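Local coordinates for uncharacterized protein (PDB 4K61) that is of unknown function but belongs to a putative beta-lactamase-inhibitor-like, PepSY-like family, at residues Ala10-Lys13 and Lys14-Thr18; Thr57-Thr61 and Met62-Pro66; Val102-Asn106 and Leu107-Tyr111. One frame throughout, in Å; residues are numbered along the deposited sequence. Where two conformers were deposited one is given.

In the fold
All three contacts are local ones beside one antiparallel sheet, and none touches another. Contact 1 is the C-terminal end of helix 6-15, which packs on strands 30-37 and 40-46. Contact 2 is the connection from strand 52-58 to helix 67-75, and contact 3 closes the hairpin of strands 97-103 and 110-115. The centres of contacts 1 and 3 lie about 38 Å apart, on opposite sides of the chain's centre. Contact 2 falls between them in sequence, its centre about 24 Å from that of contact 1 and 19 Å from that of contact 3; its nearest atoms come within about 6 Å and 7 Å of theirs.

Contact 1. Residues Ala10-Lys13 and Lys14-Thr18; sequences AALK and KMYPT
Leu12 and Tyr16 meet one turn apart at the C-terminal end of helix 6-15, where the chain leaves the helix for a loop. The last helical bonds run from Lys14 N to Ala10 O, Met15 N to Ala11 O and Tyr16 N to Leu12 O, the last of them 2.8 Å long. The next carbonyl, Lys13 O, faces the ring of Pro17: proline N, 3.1 Å from Lys13 O, has no hydrogen to give, and Pro17 CA makes a CA-H...O contact with Lys13 O at 3.3 Å instead.

Tyr16 carries the contact outward from its CB, which lies 3.8 Å from Leu12 O, just beside the bond made by its own N. CG is turned away from the carbonyl carbon (chi1 -70°), which brings the CD2 edge of the ring across the end of Leu12. At the tip, OH is hydrogen-bonded to Gln55 OE1 on strand 52-58, and the ring also meets that of Phe35. Leu12 reaches across with CG anti to its backbone N (chi1 179°), its side chain packed on Phe46 and Ala33 of the sheet. The touch is at the ring's edge, near its plane, with Leu12 CD1 4.1 Å from Tyr16 CD2.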
loop_
_atom_site.group_PDB
_atom_site.type_symbol
_atom_site.label_atom_id
_atom_site.label_comp_id
_atom_site.label_asym_id
_atom_site.label_seq_id
_atom_site.Cartn_x
_atom_site.Cartn_y
_atom_site.Cartn_z
ATOM N N ALA A 10 14.591 -15.665 -1.355
ATOM C CA ALA A 10 15.617 -15.557 -0.290
ATOM C C ALA A 10 15.675 -14.144 0.295
ATOM O O ALA A 10 15.844 -13.963 1.521
ATOM C CB ALA A 10 16.986 -15.960 -0.810
ATOM N N ALA A 11 15.501 -13.147 -0.551
ATOM C CA ALA A 11 15.507 -11.748 -0.071
ATOM C C ALA A 11 14.348 -11.459 0.873
ATOM O O ALA A 11 14.531 -10.760 1.863
ATOM C CB ALA A 11 15.475 -10.770 -1.217
ATOM N N LEU A 12 13.162 -12.036 0.597
ATOM C CA LEU A 12 12.014 -11.886 1.487
ATOM C C LEU A 12 12.272 -12.597 2.830
ATOM O O LEU A 12 12.024 -12.018 3.899
ATOM C CB LEU A 12 10.737 -12.476 0.873
ATOM C CG LEU A 12 9.475 -12.394 1.760
ATOM C CD1 LEU A 12 9.081 -10.940 2.016
ATOM C CD2 LEU A 12 8.330 -13.159 1.126
ATOM N N LYS A 13 12.813 -13.809 2.770
ATOM C CA LYS A 13 13.090 -14.606 3.964
ATOM C C LYS A 13 14.125 -13.893 4.850
ATOM O O LYS A 13 14.032 -13.905 6.074
ATOM C CB LYS A 13 13.545 -16.008 3.567
ATOM C CG LYS A 13 13.538 -17.023 4.692
ATOM C CD LYS A 13 13.427 -18.438 4.150
ATOM C CE LYS A 13 13.147 -19.458 5.214
ATOM N NZ LYS A 13 14.412 -19.910 5.844
ATOM N N LYS A 14 15.079 -13.219 4.234
ATOM C CA LYS A 14 16.013 -12.390 4.991
ATOM C C LYS A 14 15.355 -11.214 5.739
ATOM O O LYS A 14 15.688 -10.949 6.903
ATOM C CB LYS A 14 17.102 -11.895 4.040
ATOM C CG LYS A 14 18.219 -11.090 4.674
ATOM C CD LYS A 14 19.339 -10.907 3.657
ATOM C CE LYS A 14 20.175 -9.674 3.939
ATOM N NZ LYS A 14 21.062 -9.896 5.114
HETATM N N MSE A 15 14.431 -10.501 5.091
HETATM C CA MSE A 15 13.706 -9.375 5.718
HETATM C C MSE A 15 12.788 -9.892 6.802
HETATM O O MSE A 15 12.625 -9.278 7.820
HETATM C CB MSE A 15 12.840 -8.626 4.684
HETATM C CG MSE A 15 13.621 -7.704 3.766
HETATM SE SE MSE A 15 12.331 -7.128 2.362
HETATM C CE MSE A 15 11.448 -5.708 3.343
ATOM N N TYR A 16 12.134 -11.014 6.543
ATOM C CA TYR A 16 11.090 -11.562 7.403
ATOM C C TYR A 16 11.275 -13.051 7.584
ATOM O O TYR A 16 10.641 -13.870 6.901
ATOM C CB TYR A 16 9.724 -11.273 6.777
ATOM C CG TYR A 16 9.360 -9.816 6.824
ATOM C CD1 TYR A 16 9.070 -9.205 8.057
ATOM C CD2 TYR A 16 9.235 -9.065 5.672
ATOM C CE1 TYR A 16 8.716 -7.875 8.129
ATOM C CE2 TYR A 16 8.907 -7.720 5.727
ATOM C CZ TYR A 16 8.660 -7.127 6.946
ATOM O OH TYR A 16 8.299 -5.803 7.038
ATOM N N PRO A 17 12.136 -13.458 8.537
ATOM C CA PRO A 17 12.396 -14.890 8.716
ATOM C C PRO A 17 11.194 -15.721 9.084
ATOM O O PRO A 17 11.214 -16.917 8.868
ATOM C CB PRO A 17 13.429 -14.948 9.866
ATOM C CG PRO A 17 13.427 -13.585 10.456
ATOM C CD PRO A 17 12.952 -12.623 9.410
ATOM N N THR A 18 10.156 -15.109 9.644
ATOM C CA THR A 18 8.976 -15.864 9.992
ATOM C C THR A 18 7.819 -15.699 9.008
ATOM O O THR A 18 6.731 -16.201 9.282
ATOM C CB THR A 18 8.484 -15.512 11.394
ATOM O OG1 THR A 18 7.973 -14.179 11.417
ATOM C CG2 THR A 18 9.645 -15.642 12.415
#

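Contact 2. Residues Thr57-Thr61 and Met62-Pro66; sequences TDWET and MDEVP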
loop_
_atom_site.group_PDB
_atom_site.type_symbol
_atom_site.label_atom_id
_atom_site.label_comp_id
_atom_site.label_asym_id
_atom_site.label_seq_id
_atom_site.Cartn_x
_atom_site.Cartn_y
_atom_site.Cartn_z
ATOM N N THR A 57 1.525 -2.081 4.240
ATOM C CA THR A 57 0.801 -2.747 5.323
ATOM C C THR A 57 -0.655 -2.299 5.282
ATOM O O THR A 57 -0.971 -1.104 5.247
ATOM C CB THR A 57 1.421 -2.350 6.668
ATOM O OG1 THR A 57 2.804 -2.712 6.663
ATOM C CG2 THR A 57 0.735 -3.015 7.826
ATOM N N ASP A 58 -1.540 -3.281 5.221
ATOM C CA ASP A 58 -2.965 -3.033 5.107
ATOM C C ASP A 58 -3.498 -2.816 6.489
ATOM O O ASP A 58 -3.781 -3.740 7.224
ATOM C CB ASP A 58 -3.659 -4.205 4.427
ATOM C CG ASP A 58 -5.125 -3.940 4.150
ATOM O OD1 ASP A 58 -5.637 -2.887 4.560
ATOM O OD2 ASP A 58 -5.774 -4.801 3.516
ATOM N N TRP A 59 -3.623 -1.549 6.836
ATOM C CA TRP A 59 -4.100 -1.160 8.136
ATOM C C TRP A 59 -5.598 -1.352 8.290
ATOM O O TRP A 59 -6.086 -1.518 9.394
ATOM C CB TRP A 59 -3.740 0.301 8.391
ATOM C CG TRP A 59 -2.377 0.543 8.994
ATOM C CD1 TRP A 59 -1.608 -0.334 9.729
ATOM C CD2 TRP A 59 -1.686 1.780 9.028
ATOM N NE1 TRP A 59 -0.447 0.282 10.140
ATOM C CE2 TRP A 59 -0.484 1.583 9.753
ATOM C CE3 TRP A 59 -1.975 3.054 8.542
ATOM C CZ2 TRP A 59 0.442 2.610 9.966
ATOM C CZ3 TRP A 59 -1.063 4.045 8.712
ATOM C CH2 TRP A 59 0.137 3.834 9.444
ATOM N N GLU A 60 -6.315 -1.328 7.173
ATOM C CA GLU A 60 -7.747 -1.566 7.084
ATOM C C GLU A 60 -8.626 -0.414 7.587
ATOM O O GLU A 60 -9.573 -0.021 6.885
ATOM C CB GLU A 60 -8.148 -2.900 7.711
ATOM C CG GLU A 60 -7.908 -4.052 6.764
ATOM C CD GLU A 60 -8.032 -5.396 7.434
ATOM O OE1 GLU A 60 -8.999 -5.591 8.206
ATOM O OE2 GLU A 60 -7.165 -6.254 7.172
ATOM N N THR A 61 -8.295 0.163 8.743
ATOM C CA THR A 61 -9.087 1.290 9.249
ATOM C C THR A 61 -8.234 2.480 9.633
ATOM O O THR A 61 -6.988 2.371 9.795
ATOM C CB THR A 61 -9.940 0.904 10.473
ATOM O OG1 THR A 61 -9.099 0.745 11.609
ATOM C CG2 THR A 61 -10.720 -0.376 10.228
HETATM N N MSE A 62 -8.928 3.601 9.835
HETATM C CA MSE A 62 -8.277 4.851 10.217
HETATM C C MSE A 62 -7.734 4.764 11.622
HETATM O O MSE A 62 -6.965 5.628 12.027
HETATM C CB MSE A 62 -9.235 6.041 10.085
HETATM C CG MSE A 62 -9.734 6.241 8.651
HETATM SE SE MSE A 62 -8.260 6.857 7.501
HETATM C CE MSE A 62 -8.152 8.711 8.187
ATOM N N ASP A 63 -8.145 3.752 12.395
ATOM C CA ASP A 63 -7.660 3.535 13.768
ATOM C C ASP A 63 -6.132 3.523 13.861
ATOM O O ASP A 63 -5.571 3.872 14.885
ATOM C CB ASP A 63 -8.128 2.170 14.319
ATOM C CG ASP A 63 -9.634 2.090 14.562
ATOM O OD1 ASP A 63 -10.367 3.060 14.265
ATOM O OD2 ASP A 63 -10.067 1.022 15.066
ATOM N N GLU A 64 -5.489 3.114 12.777
ATOM C CA GLU A 64 -4.043 2.881 12.729
ATOM C C GLU A 64 -3.211 4.061 12.266
ATOM O O GLU A 64 -1.984 4.015 12.394
ATOM C CB GLU A 64 -3.744 1.704 11.813
ATOM C CG GLU A 64 -4.373 0.391 12.250
ATOM C CD GLU A 64 -3.718 -0.196 13.488
ATOM O OE1 GLU A 64 -2.614 0.231 13.869
ATOM O OE2 GLU A 64 -4.288 -1.120 14.082
ATOM N N VAL A 65 -3.853 5.124 11.797
ATOM C CA VAL A 65 -3.100 6.234 11.216
ATOM C C VAL A 65 -2.645 7.213 12.288
ATOM O O VAL A 65 -3.197 7.257 13.378
ATOM C CB VAL A 65 -3.890 6.951 10.087
ATOM C CG1 VAL A 65 -4.413 5.954 9.055
ATOM C CG2 VAL A 65 -5.014 7.828 10.617
ATOM N N PRO A 66 -1.588 7.978 11.985
ATOM C CA PRO A 66 -1.247 9.050 12.891
ATOM C C PRO A 66 -2.413 10.025 13.096
ATOM O O PRO A 66 -3.115 10.347 12.145
ATOM C CB PRO A 66 -0.072 9.739 12.185
ATOM C CG PRO A 66 0.549 8.669 11.329
ATOM C CD PRO A 66 -0.655 7.874 10.846
#
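The turn that leads from strand 52-58 into helix 67-75 folds back so that Glu64, Val65 and Pro66 lie against the indole of Trp59. Over the five-membered ring of Trp59, Glu64 does the touching with its aliphatic part: CB sits on one face in a CH-pi contact, 3.5 Å from the ring centroid and 17° off its normal. The nearest ring atom is Trp59 CG, 3.3 Å from Glu64 CB. Further out, Glu64 CG approaches Trp59 CD1 at 3.8 Å, and a bend at chi2 turns the carboxylate off that line, its plane inclined to that of the ring. The six-membered ring is met by Glu64 O, 3.6 Å from Trp59 CH2, and by the next two residues. Val65 CG1 comes within 3.8 Å of Trp59 CE3, and Pro66 CD approaches Trp59 CH2 obliquely at 4.3 Å.

Thr61 precedes the 3-10 segment 62-64. Its OG1 accepts a hydrogen bond from Asp63 N at 3.3 Å, an ST turn, with Asp63 CB close to the hydroxyl oxygen. A chi1 of 73° sets OG1 between the backbone N and the carbonyl carbon, on the side where Asp63 N can reach it. Thr61 O takes a straight but weak bond from Glu64 N (3.4 Å, 171°), so both oxygens of the threonine face backbone N-H groups of the turn.

Trp59 stacks with Trp88 of strand 82-90 and touches Val98 of strand 97-103. Met62 and Val65 turn to Tyr70 of helix 67-75 and to Val86, joining the turn to both helix and sheet, while Pro66 stands at the helix's N-cap position.

Contact 3. Residues Val102-Asn106 and Leu107-Tyr111; sequences VGMAN and LQTKY
Val102 and Tyr111 form the last hydrogen-bonded pair of the antiparallel hairpin 97-103/110-115, with bonds in both directions: Val102 N to Tyr111 O and Tyr111 N to Val102 O, each 2.9 Å. Beyond the non-hydrogen-bonded pair Gly103-Lys110, Met104 N reaches Thr109 O at 3.1 Å. In the loop, Leu107 N bonds to Met104 O (3.0 Å), and Asn106 is the centre of an inverse gamma turn. CA-H...O contacts join Lys110 CA to Val102 O and Gly103 CA to Thr109 O.

The apolar contacts gather at Tyr111. Val102 CG2 lies 3.8 Å from Tyr111 CB. Selenomethionine Met104 crosses the tyrosine at about a right angle, with CG 3.5 Å from Tyr111 CE2. Bends at chi2 (-62°) and chi3 fold its chain so that SE also stays by the ring, 5.1 Å from the centroid and 80° off the normal, a Met-aromatic contact at the edge. Tyr78 adds an edge-to-face ring contact.

Backbone bonds thus set the register of the strands and carry one bond past their end, at Met104 N, whereas the tyrosine's rim is met by carbon and selenium, a contact that rests on dispersion and, probably, on weak attraction between selenium and the ring's edge hydrogens.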
loop_
_atom_site.group_PDB
_atom_site.type_symbol
_atom_site.label_atom_id
_atom_site.label_comp_id
_atom_site.label_asym_id
_atom_site.label_seq_id
_atom_site.Cartn_x
_atom_site.Cartn_y
_atom_site.Cartn_z
ATOM N N VAL A 102 -11.466 6.184 -0.562
ATOM C CA VAL A 102 -12.848 6.437 -0.165
ATOM C C VAL A 102 -13.809 6.183 -1.314
ATOM O O VAL A 102 -13.471 6.468 -2.470
ATOM C CB VAL A 102 -13.056 7.869 0.334
ATOM C CG1 VAL A 102 -12.237 8.110 1.582
ATOM C CG2 VAL A 102 -12.696 8.904 -0.725
ATOM N N GLY A 103 -15.009 5.718 -0.970
ATOM C CA GLY A 103 -16.129 5.594 -1.895
ATOM C C GLY A 103 -17.117 6.685 -1.503
ATOM O O GLY A 103 -17.362 6.901 -0.326
HETATM N N MSE A 104 -17.664 7.413 -2.477
HETATM C CA MSE A 104 -18.562 8.551 -2.171
HETATM C C MSE A 104 -20.001 8.139 -2.085
HETATM O O MSE A 104 -20.368 6.997 -2.418
HETATM C CB MSE A 104 -18.396 9.696 -3.167
HETATM C CG MSE A 104 -16.955 10.169 -3.298
HETATM SE SE MSE A 104 -16.155 10.894 -1.629
HETATM C CE MSE A 104 -17.360 12.461 -1.492
ATOM N N ALA A 105 -20.817 9.094 -1.632
ATOM C CA ALA A 105 -22.259 8.914 -1.430
ATOM C C ALA A 105 -22.968 8.237 -2.604
ATOM O O ALA A 105 -23.729 7.280 -2.403
ATOM C CB ALA A 105 -22.915 10.258 -1.148
ATOM N N ASN A 106 -22.722 8.743 -3.817
ATOM C CA ASN A 106 -23.305 8.168 -5.047
ATOM C C ASN A 106 -22.389 7.131 -5.704
ATOM O O ASN A 106 -22.059 7.165 -6.903
ATOM C CB ASN A 106 -23.811 9.238 -6.036
ATOM C CG ASN A 106 -25.341 9.376 -6.032
ATOM O OD1 ASN A 106 -26.070 8.382 -6.112
ATOM N ND2 ASN A 106 -25.832 10.613 -5.958
ATOM N N LEU A 107 -21.946 6.232 -4.837
ATOM C CA LEU A 107 -21.685 4.859 -5.187
ATOM C C LEU A 107 -20.465 4.490 -6.062
ATOM O O LEU A 107 -19.557 3.866 -5.539
ATOM C CB LEU A 107 -22.974 4.231 -5.724
ATOM C CG LEU A 107 -24.060 3.908 -4.686
ATOM C CD1 LEU A 107 -23.582 3.905 -3.229
ATOM C CD2 LEU A 107 -25.274 4.813 -4.874
ATOM N N GLN A 108 -20.439 4.787 -7.362
ATOM C CA GLN A 108 -19.372 4.262 -8.229
ATOM C C GLN A 108 -18.027 4.923 -7.869
ATOM O O GLN A 108 -16.991 4.273 -7.835
ATOM C CB GLN A 108 -19.665 4.489 -9.736
ATOM C CG GLN A 108 -21.111 4.420 -10.197
ATOM C CD GLN A 108 -21.660 5.764 -10.574
ATOM O OE1 GLN A 108 -20.978 6.566 -11.207
ATOM N NE2 GLN A 108 -22.895 6.026 -10.186
ATOM N N THR A 109 -18.087 6.211 -7.589
ATOM C CA THR A 109 -16.875 7.033 -7.493
ATOM C C THR A 109 -15.921 6.665 -6.349
ATOM O O THR A 109 -16.326 6.632 -5.191
ATOM C CB THR A 109 -17.251 8.514 -7.384
ATOM O OG1 THR A 109 -18.164 8.840 -8.430
ATOM C CG2 THR A 109 -16.037 9.396 -7.532
ATOM N N LYS A 110 -14.647 6.426 -6.685
ATOM C CA LYS A 110 -13.620 6.148 -5.686
ATOM C C LYS A 110 -12.452 7.136 -5.828
ATOM O O LYS A 110 -12.052 7.446 -6.954
ATOM C CB LYS A 110 -13.134 4.723 -5.819
ATOM C CG LYS A 110 -14.221 3.690 -5.466
ATOM C CD LYS A 110 -13.794 2.273 -5.772
ATOM C CE LYS A 110 -14.577 1.188 -5.042
ATOM N NZ LYS A 110 -15.997 1.553 -4.824
ATOM N N TYR A 111 -11.956 7.621 -4.698
ATOM C CA TYR A 111 -10.774 8.490 -4.662
ATOM C C TYR A 111 -9.689 7.861 -3.821
ATOM O O TYR A 111 -9.974 7.174 -2.813
ATOM C CB TYR A 111 -11.084 9.876 -4.082
ATOM C CG TYR A 111 -12.081 10.667 -4.875
ATOM C CD1 TYR A 111 -11.710 11.293 -6.068
ATOM C CD2 TYR A 111 -13.392 10.787 -4.460
ATOM C CE1 TYR A 111 -12.628 12.004 -6.837
ATOM C CE2 TYR A 111 -14.316 11.515 -5.210
ATOM C CZ TYR A 111 -13.926 12.118 -6.395
ATOM O OH TYR A 111 -14.839 12.824 -7.131
#